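Exoglucanase A (Cellulomonas fimi, PDB 7CBD) hydrolyses the beta-1,4-glucosidic bonds of cellulose with inversion of anomeric configuration, releasing cellobiose from the non-reducing chain ends through its family 6 catalytic domain. Local coordinates at residues Ala40-Val45 / Glu418-Leu423. Numbering follows the deposited sequence. Where two conformers were deposited one is given.
Sequences AKMRTV and EQFVTL
Phe420 reaches from helix 418-423 to the side of helix 40-45, where Met42 and Val45 receive its ring. With CG anti to the backbone N (chi1 -171°), the ring is carried outward from its own helix, a reach that suits a phenylalanine because the axes of the two segments come no nearer than 11.1 Å. Between these segments the contact is entirely apolar, and no hydrogen bond crosses it.

The methionine chain is extended beyond CG and runs alongside the phenylalanine, the two side chains pointing opposite ways. Met42 CG lies 3.7 Å from Phe420 CE2, approaching obliquely, while SD sits at the ring edge, 5.0 Å from the centroid and 74° off the normal, a Met-aromatic contact. Farther along, Met42 CE comes within 3.7 Å of Phe420 CD2. An unbranched, flexible thioether is well suited to following the ring in this way.

Aliphatic packing completes the contact. Val45 CG1, near the ring plane, meets the far end of the ring at 3.9 Å from Phe420 CZ, its compact branched side chain butting against the edge. On the next residue of helix 418-423, Val421 CG2 touches Met42 CE at 3.9 Å, although its CB points away from helix 40-45. An alanine in place of Phe420 would probably leave a gap between the helices and deprive Met42 SD and Val45 CG1 of the ring they pack against.

Trp415 meets the ring, and Val25 of helix 19-30 touches the Phe420 side chain. Phe420 lies about 12 Å, side chain to side chain, from Asp371, a predicted active-site residue. The segments 40-45 and 418-423 cross at 93°, a nearly perpendicular helix-helix packing that joins N-terminal and C-terminal parts of the glycosyl hydrolase family 6 catalytic domain.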
ATOM      1  N   ALA A  40     -14.415  -4.247  20.448  1.00  7.02           N
ATOM      2  CA  ALA A  40     -15.481  -4.474  19.475  1.00  7.40           C
ATOM      3  C   ALA A  40     -15.124  -3.893  18.108  1.00  7.47           C
ATOM      4  O   ALA A  40     -15.425  -4.495  17.066  1.00  8.18           O
ATOM      5  CB  ALA A  40     -16.796  -3.886  19.998  1.00  8.69           C
ATOM      6  N   LYS A  41     -14.490  -2.716  18.089  1.00  7.69           N
ATOM      7  CA  LYS A  41     -14.043  -2.136  16.824  1.00  8.07           C
ATOM      8  C   LYS A  41     -12.970  -3.000  16.171  1.00  7.43           C
ATOM      9  O   LYS A  41     -12.986  -3.212  14.953  1.00  7.68           O
ATOM     10  CB  LYS A  41     -13.492  -0.732  17.058  1.00  8.96           C
ATOM     11  CG  LYS A  41     -14.519   0.311  17.466  1.00 13.07           C
ATOM     12  CD  LYS A  41     -13.798   1.632  17.715  1.00 16.63           C
ATOM     13  CE  LYS A  41     -14.735   2.813  17.845  1.00 20.32           C
ATOM     14  NZ  LYS A  41     -13.953   4.081  17.948  1.00 22.50           N
ATOM     15  N   MET A  42     -12.027  -3.506  16.971  1.00  7.72           N
ATOM     16  CA  MET A  42     -11.015  -4.407  16.430  1.00  6.93           C
ATOM     17  C   MET A  42     -11.654  -5.647  15.816  1.00  6.66           C
ATOM     18  O   MET A  42     -11.232  -6.102  14.748  1.00  7.20           O
ATOM     19  CB  MET A  42     -10.003  -4.786  17.511  1.00  7.35           C
ATOM     20  CG  MET A  42      -9.171  -3.618  17.998  1.00  7.56           C
ATOM     21  SD  MET A  42      -7.919  -4.158  19.180  1.00  7.97           S
ATOM     22  CE  MET A  42      -6.920  -2.677  19.312  1.00  7.38           C
ATOM     23  N   ARG A  43     -12.696  -6.190  16.456  1.00  7.23           N
ATOM     24  CA  ARG A  43     -13.372  -7.347  15.876  1.00  8.05           C
ATOM     25  C   ARG A  43     -13.963  -7.025  14.507  1.00  7.67           C
ATOM     26  O   ARG A  43     -13.929  -7.860  13.599  1.00  9.15           O
ATOM     27  CB  ARG A  43     -14.429  -7.887  16.838  1.00  8.55           C
ATOM     28  CG  ARG A  43     -13.819  -8.498  18.099  1.00 10.03           C
ATOM     29  CD  ARG A  43     -14.825  -9.301  18.904  1.00 11.23           C
ATOM     30  NE  ARG A  43     -15.923  -8.481  19.413  1.00 11.96           N
ATOM     31  CZ  ARG A  43     -15.949  -7.916  20.620  1.00 12.49           C
ATOM     32  NH1 ARG A  43     -14.927  -8.053  21.459  1.00 13.97           N
ATOM     33  NH2 ARG A  43     -17.005  -7.201  20.987  1.00 12.44           N
ATOM     34  N   THR A  44     -14.493  -5.810  14.329  1.00  7.26           N
ATOM     35  CA  THR A  44     -14.978  -5.408  13.008  1.00  7.84           C
ATOM     36  C   THR A  44     -13.847  -5.385  11.988  1.00  7.29           C
ATOM     37  O   THR A  44     -14.012  -5.846  10.852  1.00  8.92           O
ATOM     38  CB  THR A  44     -15.639  -4.034  13.091  1.00  8.86           C
ATOM     39  OG1 THR A  44     -16.723  -4.098  14.018  1.00  9.50           O
ATOM     40  CG2 THR A  44     -16.160  -3.596  11.721  1.00 10.01           C
ATOM     41  N   VAL A  45     -12.687  -4.861  12.379  1.00  6.77           N
ATOM     42  CA  VAL A  45     -11.544  -4.800  11.470  1.00  7.23           C
ATOM     43  C   VAL A  45     -11.154  -6.194  10.991  1.00  7.38           C
ATOM     44  O   VAL A  45     -10.776  -6.381   9.824  1.00  7.69           O
ATOM     45  CB  VAL A  45     -10.380  -4.069  12.161  1.00  7.37           C
ATOM     46  CG1 VAL A  45      -9.088  -4.184  11.357  1.00  7.08           C
ATOM     47  CG2 VAL A  45     -10.735  -2.608  12.389  1.00  8.04           C
ATOM     48  N   GLU A 418       0.930  -1.304  19.889  0.61 10.35           N
ATOM     49  CA  GLU A 418       0.543   0.082  20.134  0.61 11.17           C
ATOM     50  C   GLU A 418       0.057   0.745  18.859  0.61  9.39           C
ATOM     51  O   GLU A 418      -0.905   1.525  18.880  0.61  9.52           O
ATOM     52  CB  GLU A 418       1.730   0.863  20.697  0.61 13.57           C
ATOM     53  CG  GLU A 418       2.272   0.318  21.998  0.61 15.78           C
ATOM     54  CD  GLU A 418       3.530  -0.488  21.802  0.61 16.49           C
ATOM     55  OE1 GLU A 418       3.539  -1.362  20.905  0.61 14.79           O
ATOM     56  OE2 GLU A 418       4.506  -0.238  22.544  0.61 19.04           O
ATOM     57  N   GLN A 419       0.719   0.449  17.742  1.00  8.76           N
ATOM     58  CA  GLN A 419       0.331   1.037  16.471  1.00  7.51           C
ATOM     59  C   GLN A 419      -1.075   0.608  16.078  1.00  7.37           C
ATOM     60  O   GLN A 419      -1.868   1.431  15.609  1.00  8.03           O
ATOM     61  CB  GLN A 419       1.332   0.640  15.398  1.00  7.09           C
ATOM     62  CG  GLN A 419       1.025   1.228  14.039  1.00  8.30           C
ATOM     63  CD  GLN A 419       1.954   0.693  12.980  1.00  7.86           C
ATOM     64  OE1 GLN A 419       1.995  -0.513  12.741  1.00  8.36           O
ATOM     65  NE2 GLN A 419       2.729   1.580  12.354  1.00  8.50           N
ATOM     66  N   PHE A 420      -1.415  -0.668  16.279  1.00  7.73           N
ATOM     67  CA  PHE A 420      -2.764  -1.104  15.933  1.00  7.16           C
ATOM     68  C   PHE A 420      -3.810  -0.420  16.803  1.00  7.12           C
ATOM     69  O   PHE A 420      -4.879  -0.052  16.310  1.00  8.13           O
ATOM     70  CB  PHE A 420      -2.909  -2.620  16.010  1.00  8.60           C
ATOM     71  CG  PHE A 420      -4.213  -3.121  15.448  1.00  7.24           C
ATOM     72  CD1 PHE A 420      -4.511  -2.970  14.098  1.00  7.89           C
ATOM     73  CD2 PHE A 420      -5.149  -3.730  16.263  1.00  7.18           C
ATOM     74  CE1 PHE A 420      -5.701  -3.425  13.577  1.00  8.08           C
ATOM     75  CE2 PHE A 420      -6.348  -4.191  15.739  1.00  7.07           C
ATOM     76  CZ  PHE A 420      -6.621  -4.039  14.397  1.00  7.51           C
ATOM     77  N   VAL A 421      -3.523  -0.240  18.095  1.00  8.05           N
ATOM     78  CA  VAL A 421      -4.439   0.502  18.958  1.00  7.37           C
ATOM     79  C   VAL A 421      -4.700   1.889  18.379  1.00  7.13           C
ATOM     80  O   VAL A 421      -5.852   2.322  18.243  1.00  8.21           O
ATOM     81  CB  VAL A 421      -3.882   0.568  20.389  1.00  8.53           C
ATOM     82  CG1 VAL A 421      -4.627   1.606  21.220  1.00  9.93           C
ATOM     83  CG2 VAL A 421      -3.958  -0.796  21.045  1.00  8.79           C
ATOM     84  N   THR A 422      -3.627   2.600  18.019  1.00  7.43           N
ATOM     85  CA  THR A 422      -3.771   3.939  17.454  1.00  7.46           C
ATOM     86  C   THR A 422      -4.495   3.902  16.114  1.00  6.82           C
ATOM     87  O   THR A 422      -5.359   4.747  15.846  1.00  7.26           O
ATOM     88  CB  THR A 422      -2.390   4.572  17.304  1.00  8.34           C
ATOM     89  OG1 THR A 422      -1.819   4.739  18.604  1.00  8.87           O
ATOM     90  CG2 THR A 422      -2.474   5.927  16.613  1.00  8.81           C
ATOM     91  N   LEU A 423      -4.161   2.923  15.262  1.00  7.09           N
ATOM     92  CA  LEU A 423      -4.798   2.819  13.951  1.00  6.35           C
ATOM     93  C   LEU A 423      -6.307   2.683  14.079  1.00  6.55           C
ATOM     94  O   LEU A 423      -7.059   3.273  13.294  1.00  7.14           O
ATOM     95  CB  LEU A 423      -4.239   1.623  13.185  1.00  7.09           C
ATOM     96  CG  LEU A 423      -2.873   1.823  12.534  1.00  6.84           C
ATOM     97  CD1 LEU A 423      -2.342   0.485  12.046  1.00  7.70           C
ATOM     98  CD2 LEU A 423      -2.960   2.820  11.386  1.00  7.93           C
TER